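PDB 2JL1: triphenylmethane reductase from Citrobacter sp., which probably reduces triphenylmethane dyes with the help of NADP(H), which it binds in the Rossmann-like core of an NmrA-family fold. Local coordinates for residues A[126-131]-A[135-140]; A[150-155]-A[211-216]; A[234-239]-A[243-248]. All coordinates share one frame; numbering follows the deposited sequence.

Contact 1: residues A[126-131]-A[135-140]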
# COMPACT_ATOMS: atom_id res chain seq x y z
N TYR A 126 -3.45 3.05 1.39
CA TYR A 126 -2.28 3.64 2.05
C TYR A 126 -1.62 4.75 1.25
O TYR A 126 -1.18 5.75 1.84
CB TYR A 126 -1.26 2.57 2.46
CG TYR A 126 -1.66 1.85 3.69
CD1 TYR A 126 -1.69 2.53 4.93
CD2 TYR A 126 -2.02 0.52 3.66
CE1 TYR A 126 -2.07 1.87 6.09
CE2 TYR A 126 -2.39 -0.15 4.82
CZ TYR A 126 -2.42 0.54 6.03
OH TYR A 126 -2.79 -0.10 7.18
N ALA A 127 -1.56 4.61 -0.07
CA ALA A 127 -1.08 5.69 -0.93
C ALA A 127 -1.92 6.97 -0.78
O ALA A 127 -1.39 8.06 -0.63
CB ALA A 127 -1.04 5.25 -2.41
N ILE A 128 -3.25 6.82 -0.81
CA ILE A 128 -4.15 7.97 -0.64
C ILE A 128 -3.98 8.62 0.74
O ILE A 128 -4.03 9.86 0.87
CB ILE A 128 -5.63 7.56 -0.88
CG1 ILE A 128 -5.84 7.28 -2.37
CG2 ILE A 128 -6.59 8.66 -0.34
CD1 ILE A 128 -7.13 6.43 -2.73
N ARG A 129 -3.76 7.80 1.77
CA ARG A 129 -3.49 8.33 3.11
C ARG A 129 -2.26 9.25 3.16
O ARG A 129 -2.30 10.27 3.86
CB ARG A 129 -3.43 7.23 4.17
CG ARG A 129 -4.77 6.52 4.41
CD ARG A 129 -4.62 5.38 5.42
NE ARG A 129 -5.86 4.64 5.65
CZ ARG A 129 -6.80 4.99 6.53
NH1 ARG A 129 -6.68 6.10 7.25
NH2 ARG A 129 -7.88 4.22 6.68
N THR A 130 -1.20 8.94 2.40
CA THR A 130 0.01 9.79 2.35
C THR A 130 -0.21 11.20 1.80
O THR A 130 0.62 12.10 2.01
CB THR A 130 1.17 9.15 1.54
OG1 THR A 130 0.92 9.29 0.12
CG2 THR A 130 1.34 7.71 1.92
N THR A 131 -1.31 11.39 1.08
CA THR A 131 -1.58 12.69 0.50
C THR A 131 -2.19 13.70 1.48
O THR A 131 -2.19 14.89 1.19
CB THR A 131 -2.52 12.61 -0.69
OG1 THR A 131 -3.82 12.27 -0.22
CG2 THR A 131 -2.02 11.60 -1.71
N TYR A 135 -10.51 11.67 2.47
CA TYR A 135 -10.79 10.49 1.63
C TYR A 135 -12.12 9.85 2.01
O TYR A 135 -12.64 10.06 3.12
CB TYR A 135 -9.68 9.42 1.76
CG TYR A 135 -9.61 8.83 3.17
CD1 TYR A 135 -10.43 7.75 3.54
CD2 TYR A 135 -8.76 9.38 4.13
CE1 TYR A 135 -10.39 7.23 4.83
CE2 TYR A 135 -8.71 8.87 5.43
CZ TYR A 135 -9.53 7.81 5.77
OH TYR A 135 -9.49 7.31 7.05
N THR A 136 -12.66 9.08 1.08
CA THR A 136 -13.72 8.12 1.39
C THR A 136 -13.35 6.83 0.69
O THR A 136 -13.20 6.80 -0.53
CB THR A 136 -15.11 8.55 0.88
OG1 THR A 136 -15.44 9.86 1.37
CG2 THR A 136 -16.16 7.55 1.39
N PHE A 137 -13.22 5.76 1.45
CA PHE A 137 -12.91 4.46 0.86
C PHE A 137 -14.22 3.70 0.73
O PHE A 137 -14.87 3.34 1.71
CB PHE A 137 -11.87 3.72 1.72
CG PHE A 137 -10.54 4.40 1.76
CD1 PHE A 137 -9.73 4.30 2.90
CD2 PHE A 137 -10.08 5.15 0.68
CE1 PHE A 137 -8.48 4.90 2.94
CE2 PHE A 137 -8.83 5.79 0.75
CZ PHE A 137 -8.04 5.66 1.88
N LEU A 138 -14.64 3.58 -0.52
CA LEU A 138 -15.86 2.93 -0.90
C LEU A 138 -15.46 1.49 -1.18
O LEU A 138 -15.05 1.14 -2.30
CB LEU A 138 -16.42 3.59 -2.18
CG LEU A 138 -16.82 5.08 -2.06
CD1 LEU A 138 -17.00 5.74 -3.46
CD2 LEU A 138 -18.08 5.25 -1.22
N ARG A 139 -15.49 0.66 -0.14
CA ARG A 139 -14.95 -0.69 -0.28
C ARG A 139 -16.02 -1.61 -0.84
O ARG A 139 -16.87 -2.11 -0.10
CB ARG A 139 -14.44 -1.20 1.07
CG ARG A 139 -13.20 -0.50 1.59
CD ARG A 139 -12.71 -1.22 2.82
NE ARG A 139 -11.29 -0.97 3.08
CZ ARG A 139 -10.58 -1.70 3.94
NH1 ARG A 139 -11.16 -2.69 4.62
NH2 ARG A 139 -9.28 -1.45 4.12
N ASN A 140 -16.00 -1.82 -2.15
CA ASN A 140 -17.10 -2.50 -2.83
C ASN A 140 -17.03 -4.01 -2.65
O ASN A 140 -15.96 -4.58 -2.62
CB ASN A 140 -17.13 -2.15 -4.32
CG ASN A 140 -17.57 -0.72 -4.58
OD1 ASN A 140 -18.12 -0.04 -3.70
ND2 ASN A 140 -17.30 -0.24 -5.78
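Ile128 and Arg129, near the end of helix 117-130, lie over Tyr135 and Phe137 of strand 135-140, and the helix and strand run almost antiparallel (171°) with their axes 9.9 Å apart. The CA atoms of Ile128 and Tyr135, the nearest pair, stand 7.5 Å apart. Ile128 turns its CG2 branch, anti to the backbone N, into the strand, where it meets Tyr135 CB at 3.8 Å and the rim of the Phe137 ring at CE2, also 3.8 Å away. This is the return leg of a beta-alpha-beta crossover, in which strand 101-107, helix 117-130 and strand 135-140 follow one another in the Rossmann-like domain; Ile128 also rests on Ile102 and Tyr104 of the first strand. Arg129 keeps an extended chain from CG to NE, and its guanidinium comes up to the two aromatic rings. Its NE lies in the plane of the Phe137 ring, 3.8 Å from CE1 at the edge, while Phe137 CE1 and Tyr135 CZ sit over one face of the guanidinium. The guanidinium is tilted 62° to the tyrosine ring, and Arg129 NH1 comes within 3.1 Å of Tyr135 OH. Within the strand, two residues apart, the rings also touch: Tyr135 CD1 lies 3.4 Å above the centre of one Phe137 face. Arg129 also packs on His119 of the second subunit.

Contact 2: residues A[150-155]-A[211-216]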
# COMPACT_ATOMS: atom_id res chain seq x y z
N GLU A 150 -27.12 -12.07 -18.42
CA GLU A 150 -27.82 -12.74 -19.53
C GLU A 150 -27.29 -14.15 -19.79
O GLU A 150 -28.01 -15.00 -20.32
CB GLU A 150 -27.75 -11.88 -20.81
CG GLU A 150 -26.31 -11.70 -21.35
CD GLU A 150 -26.20 -10.66 -22.48
OE1 GLU A 150 -27.22 -10.42 -23.16
OE2 GLU A 150 -25.09 -10.10 -22.67
N GLY A 151 -26.03 -14.36 -19.42
CA GLY A 151 -25.37 -15.66 -19.47
C GLY A 151 -26.07 -16.78 -18.72
O GLY A 151 -25.84 -17.96 -19.03
N LEU A 152 -26.90 -16.43 -17.74
CA LEU A 152 -27.72 -17.42 -17.02
C LEU A 152 -28.69 -18.18 -17.92
O LEU A 152 -29.15 -19.25 -17.56
CB LEU A 152 -28.48 -16.78 -15.85
CG LEU A 152 -27.67 -16.49 -14.56
CD1 LEU A 152 -28.63 -16.13 -13.49
CD2 LEU A 152 -26.83 -17.70 -14.12
N ARG A 153 -28.99 -17.63 -19.10
CA ARG A 153 -29.81 -18.33 -20.12
C ARG A 153 -29.20 -19.68 -20.46
O ARG A 153 -29.92 -20.64 -20.71
CB ARG A 153 -29.95 -17.49 -21.39
CG ARG A 153 -30.89 -16.33 -21.23
CD ARG A 153 -30.78 -15.33 -22.38
NE ARG A 153 -31.93 -14.43 -22.37
CZ ARG A 153 -31.95 -13.20 -21.83
NH1 ARG A 153 -30.88 -12.67 -21.25
NH2 ARG A 153 -33.07 -12.49 -21.90
N ALA A 154 -27.87 -19.73 -20.47
CA ALA A 154 -27.15 -20.98 -20.68
C ALA A 154 -27.51 -21.99 -19.60
O ALA A 154 -27.61 -23.19 -19.87
CB ALA A 154 -25.64 -20.72 -20.69
N SER A 155 -27.68 -21.51 -18.36
CA SER A 155 -28.05 -22.38 -17.25
C SER A 155 -29.51 -22.82 -17.32
O SER A 155 -29.84 -23.96 -17.00
CB SER A 155 -27.72 -21.73 -15.90
OG SER A 155 -26.31 -21.74 -15.68
N GLN A 211 -32.42 -21.94 -7.32
CA GLN A 211 -33.83 -22.04 -6.92
C GLN A 211 -34.56 -20.82 -7.42
O GLN A 211 -35.65 -20.95 -7.97
CB GLN A 211 -34.00 -22.21 -5.39
CG GLN A 211 -35.47 -22.05 -4.87
CD GLN A 211 -36.41 -23.19 -5.26
OE1 GLN A 211 -35.98 -24.34 -5.46
NE2 GLN A 211 -37.70 -22.88 -5.39
N ILE A 212 -33.96 -19.65 -7.27
CA ILE A 212 -34.52 -18.42 -7.82
C ILE A 212 -34.62 -18.46 -9.35
O ILE A 212 -35.65 -18.08 -9.90
CB ILE A 212 -33.73 -17.16 -7.36
CG1 ILE A 212 -33.97 -16.88 -5.86
CG2 ILE A 212 -34.10 -15.95 -8.16
CD1 ILE A 212 -32.91 -15.96 -5.24
N LEU A 213 -33.56 -18.91 -10.04
CA LEU A 213 -33.61 -19.07 -11.51
C LEU A 213 -34.72 -20.05 -11.95
O LEU A 213 -35.41 -19.82 -12.96
CB LEU A 213 -32.26 -19.55 -12.03
CG LEU A 213 -31.83 -19.47 -13.50
CD1 LEU A 213 -32.21 -18.15 -14.16
CD2 LEU A 213 -30.31 -19.72 -13.57
N SER A 214 -34.85 -21.15 -11.22
CA SER A 214 -35.96 -22.10 -11.40
C SER A 214 -37.34 -21.43 -11.27
O SER A 214 -38.21 -21.62 -12.13
CB SER A 214 -35.84 -23.23 -10.37
OG SER A 214 -34.66 -23.98 -10.60
N GLU A 215 -37.52 -20.64 -10.21
CA GLU A 215 -38.78 -19.93 -9.96
C GLU A 215 -39.13 -18.94 -11.06
O GLU A 215 -40.24 -18.97 -11.56
CB GLU A 215 -38.76 -19.19 -8.60
CG GLU A 215 -39.00 -20.10 -7.42
CD GLU A 215 -38.43 -19.57 -6.11
OE1 GLU A 215 -38.07 -18.37 -6.03
OE2 GLU A 215 -38.34 -20.36 -5.14
N VAL A 216 -38.17 -18.10 -11.44
CA VAL A 216 -38.34 -17.06 -12.46
C VAL A 216 -38.60 -17.64 -13.85
O VAL A 216 -39.45 -17.15 -14.60
CB VAL A 216 -37.11 -16.10 -12.50
CG1 VAL A 216 -37.17 -15.15 -13.67
CG2 VAL A 216 -37.03 -15.28 -11.21
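Leu152 and Leu213 meet through their methyl ends, and the contact centres on one atom, Leu213 CD2. The nearest CA atoms across it are those of the same two leucines, 8.2 Å apart, and side chains bridge the distance. Leu213 sends CG anti to its backbone N (chi1 -163°), which carries both methyls out from helix 206-217 toward residues 150-155. Leu152 has the other common conformation, CG beside the backbone N and anti to the carbonyl carbon, and its chain passes the partner at a slant. Leu152 CD1 lies 4.0 Å from Leu213 CD2, and Leu152 CB and Leu152 CD2 are each 4.1 Å from Leu213 CD2. One turn on, Ser155 adds CB at 4.0 Å from Leu213 CD2. Its hydroxyl is turned beside the backbone N and is bonded to Ala160 O, leaving the methylene to touch the leucine. Both Ser155 and Leu213 also lean on Ile161 of strand 160-163, in a small parallel sheet, and Leu285 of helix 277-285 closes on Leu213 as well. The contact thus ties residues 150-155, which lead into helix 153-158, to helix 206-217 in the C-terminal part of the fold. With methyls and methylenes meeting at ordinary distances, its cohesion probably rests on van der Waals contact and the burial of apolar surface.

Contact 3: residues A[234-239]-A[243-248]; sequences FLVNAG and PFTEIT. Unlike the reference sequence in segment 243-248: Thr245 (reference Ala).
Leu235, Val236, Thr245 and Thr248 form the seam of an alpha-alpha hairpin, in which a Schellman motif ends helix 228-237 before helix 242-256 begins. Gly239, at positive phi, is its C-prime residue: its N bonds Val236 O, and Val240 N returns to Leu235 O. The helices approach closely here, with the CA atoms of Leu235 and Thr245 only 5.7 Å apart. Thr245, which replaces the alanine of the reference sequence, sits where the two segments are closest. Leu235 and Thr245 run alongside each other in opposite senses, and the hydroxyl OG1 of Thr245, anti to the backbone N (chi1 -159°), is directed at the first helix, where it is bonded to Lys232 O. The modelled approach of this oxygen to Leu235 CB is implausibly short, so its exact placing is doubtful. The methyl CG2 of Thr245 occupies the position between the backbone N and the carbonyl carbon, and there it meets Val236. These two side chains stand at about a right angle, and Val236 CG2 is squeezed to 3.3 Å from Thr245 CG2, tighter than ordinary methyl contact. Further down the seam Leu235 crosses Thr248 at a slant, placing CD1 at 3.6 Å from Thr248 CG2. That methyl faces the first helix, while the hydroxyl on the same carbon turns back along its own helix. Thr248 OG1 lies 3.5 Å above the plane of the Phe244 ring, toward its rim, and donates to Phe244 O at 2.9 Å, reaching that carbonyl from the face opposite to the one used by the backbone N of Thr248.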
# COMPACT_ATOMS: atom_id res chain seq x y z
N PHE A 234 -14.78 -27.18 -17.51
CA PHE A 234 -16.17 -26.99 -17.92
C PHE A 234 -16.31 -25.67 -18.69
O PHE A 234 -16.98 -25.61 -19.72
CB PHE A 234 -17.12 -27.03 -16.69
CG PHE A 234 -18.49 -26.48 -16.97
CD1 PHE A 234 -19.45 -27.26 -17.61
CD2 PHE A 234 -18.82 -25.16 -16.62
CE1 PHE A 234 -20.72 -26.75 -17.89
CE2 PHE A 234 -20.08 -24.64 -16.89
CZ PHE A 234 -21.04 -25.44 -17.52
N LEU A 235 -15.66 -24.63 -18.18
CA LEU A 235 -15.77 -23.30 -18.75
C LEU A 235 -15.05 -23.20 -20.09
O LEU A 235 -15.59 -22.61 -21.03
CB LEU A 235 -15.25 -22.25 -17.77
CG LEU A 235 -16.01 -22.02 -16.44
CD1 LEU A 235 -15.26 -21.00 -15.58
CD2 LEU A 235 -17.46 -21.57 -16.68
N VAL A 236 -13.84 -23.75 -20.18
CA VAL A 236 -13.09 -23.76 -21.45
C VAL A 236 -13.91 -24.50 -22.50
O VAL A 236 -14.09 -23.99 -23.61
CB VAL A 236 -11.65 -24.31 -21.31
CG1 VAL A 236 -10.91 -24.27 -22.66
CG2 VAL A 236 -10.86 -23.50 -20.31
N ASN A 237 -14.44 -25.66 -22.14
CA ASN A 237 -15.33 -26.40 -23.03
C ASN A 237 -16.58 -25.62 -23.47
O ASN A 237 -17.20 -25.96 -24.48
CB ASN A 237 -15.73 -27.73 -22.42
CG ASN A 237 -14.73 -28.83 -22.72
OD1 ASN A 237 -15.02 -30.00 -22.50
ND2 ASN A 237 -13.55 -28.45 -23.23
N ALA A 238 -16.93 -24.58 -22.72
CA ALA A 238 -18.11 -23.78 -23.04
C ALA A 238 -17.69 -22.46 -23.71
O ALA A 238 -18.50 -21.55 -23.88
CB ALA A 238 -18.97 -23.55 -21.80
N GLY A 239 -16.42 -22.38 -24.09
CA GLY A 239 -15.93 -21.27 -24.90
C GLY A 239 -15.46 -20.09 -24.09
O GLY A 239 -15.42 -18.97 -24.59
N PRO A 243 -7.48 -18.02 -19.58
CA PRO A 243 -7.24 -17.03 -18.53
C PRO A 243 -8.50 -16.64 -17.74
O PRO A 243 -8.44 -16.61 -16.51
CB PRO A 243 -6.71 -15.82 -19.30
CG PRO A 243 -6.20 -16.37 -20.57
CD PRO A 243 -7.11 -17.50 -20.91
N PHE A 244 -9.60 -16.33 -18.42
CA PHE A 244 -10.83 -15.92 -17.72
C PHE A 244 -11.47 -17.10 -16.98
O PHE A 244 -12.05 -16.94 -15.91
CB PHE A 244 -11.83 -15.24 -18.66
CG PHE A 244 -12.97 -14.54 -17.95
CD1 PHE A 244 -12.75 -13.35 -17.23
CD2 PHE A 244 -14.26 -15.07 -17.98
CE1 PHE A 244 -13.80 -12.71 -16.56
CE2 PHE A 244 -15.31 -14.44 -17.32
CZ PHE A 244 -15.08 -13.25 -16.60
N THR A 245 -11.34 -18.29 -17.54
CA THR A 245 -11.89 -19.49 -16.92
C THR A 245 -11.18 -19.80 -15.59
O THR A 245 -11.80 -20.25 -14.61
CB THR A 245 -11.85 -20.67 -17.88
OG1 THR A 245 -12.81 -21.65 -17.47
CG2 THR A 245 -10.49 -21.31 -17.92
N GLU A 246 -9.88 -19.53 -15.57
CA GLU A 246 -9.04 -19.64 -14.40
C GLU A 246 -9.43 -18.61 -13.35
O GLU A 246 -9.49 -18.94 -12.17
CB GLU A 246 -7.56 -19.48 -14.80
CG GLU A 246 -6.63 -19.02 -13.70
CD GLU A 246 -6.43 -20.05 -12.61
OE1 GLU A 246 -6.32 -21.25 -12.95
OE2 GLU A 246 -6.37 -19.64 -11.42
N ILE A 247 -9.68 -17.37 -13.78
CA ILE A 247 -10.08 -16.29 -12.87
C ILE A 247 -11.43 -16.61 -12.21
O ILE A 247 -11.62 -16.43 -11.00
CB ILE A 247 -10.23 -14.92 -13.61
CG1 ILE A 247 -8.96 -14.55 -14.41
CG2 ILE A 247 -10.62 -13.80 -12.61
CD1 ILE A 247 -7.73 -14.20 -13.59
N THR A 248 -12.37 -17.09 -13.02
CA THR A 248 -13.70 -17.43 -12.55
C THR A 248 -13.65 -18.58 -11.53
O THR A 248 -14.25 -18.49 -10.45
CB THR A 248 -14.57 -17.79 -13.76
OG1 THR A 248 -14.65 -16.65 -14.62
CG2 THR A 248 -15.97 -18.22 -13.33

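Contact 1 belongs to the nucleotide-binding Rossmann-like core, packing helix to sheet beside the second subunit, whereas contacts 2 and 3 join helices on the other side of the chain's centre and involve no other chain. No helix or strand is shared among the three, and contacts 2 and 3, with centres about 19 Å apart, do not touch. Their chemistry follows their place: contact 1 mixes aliphatic packing with a guanidinium tilted steeply against two aromatic rings, where the arginine and tyrosine are partly exposed; contact 2, though far from the chain's centre, is buried and purely apolar; contact 3, only partly buried, fits threonines between closely spaced helices of a hairpin.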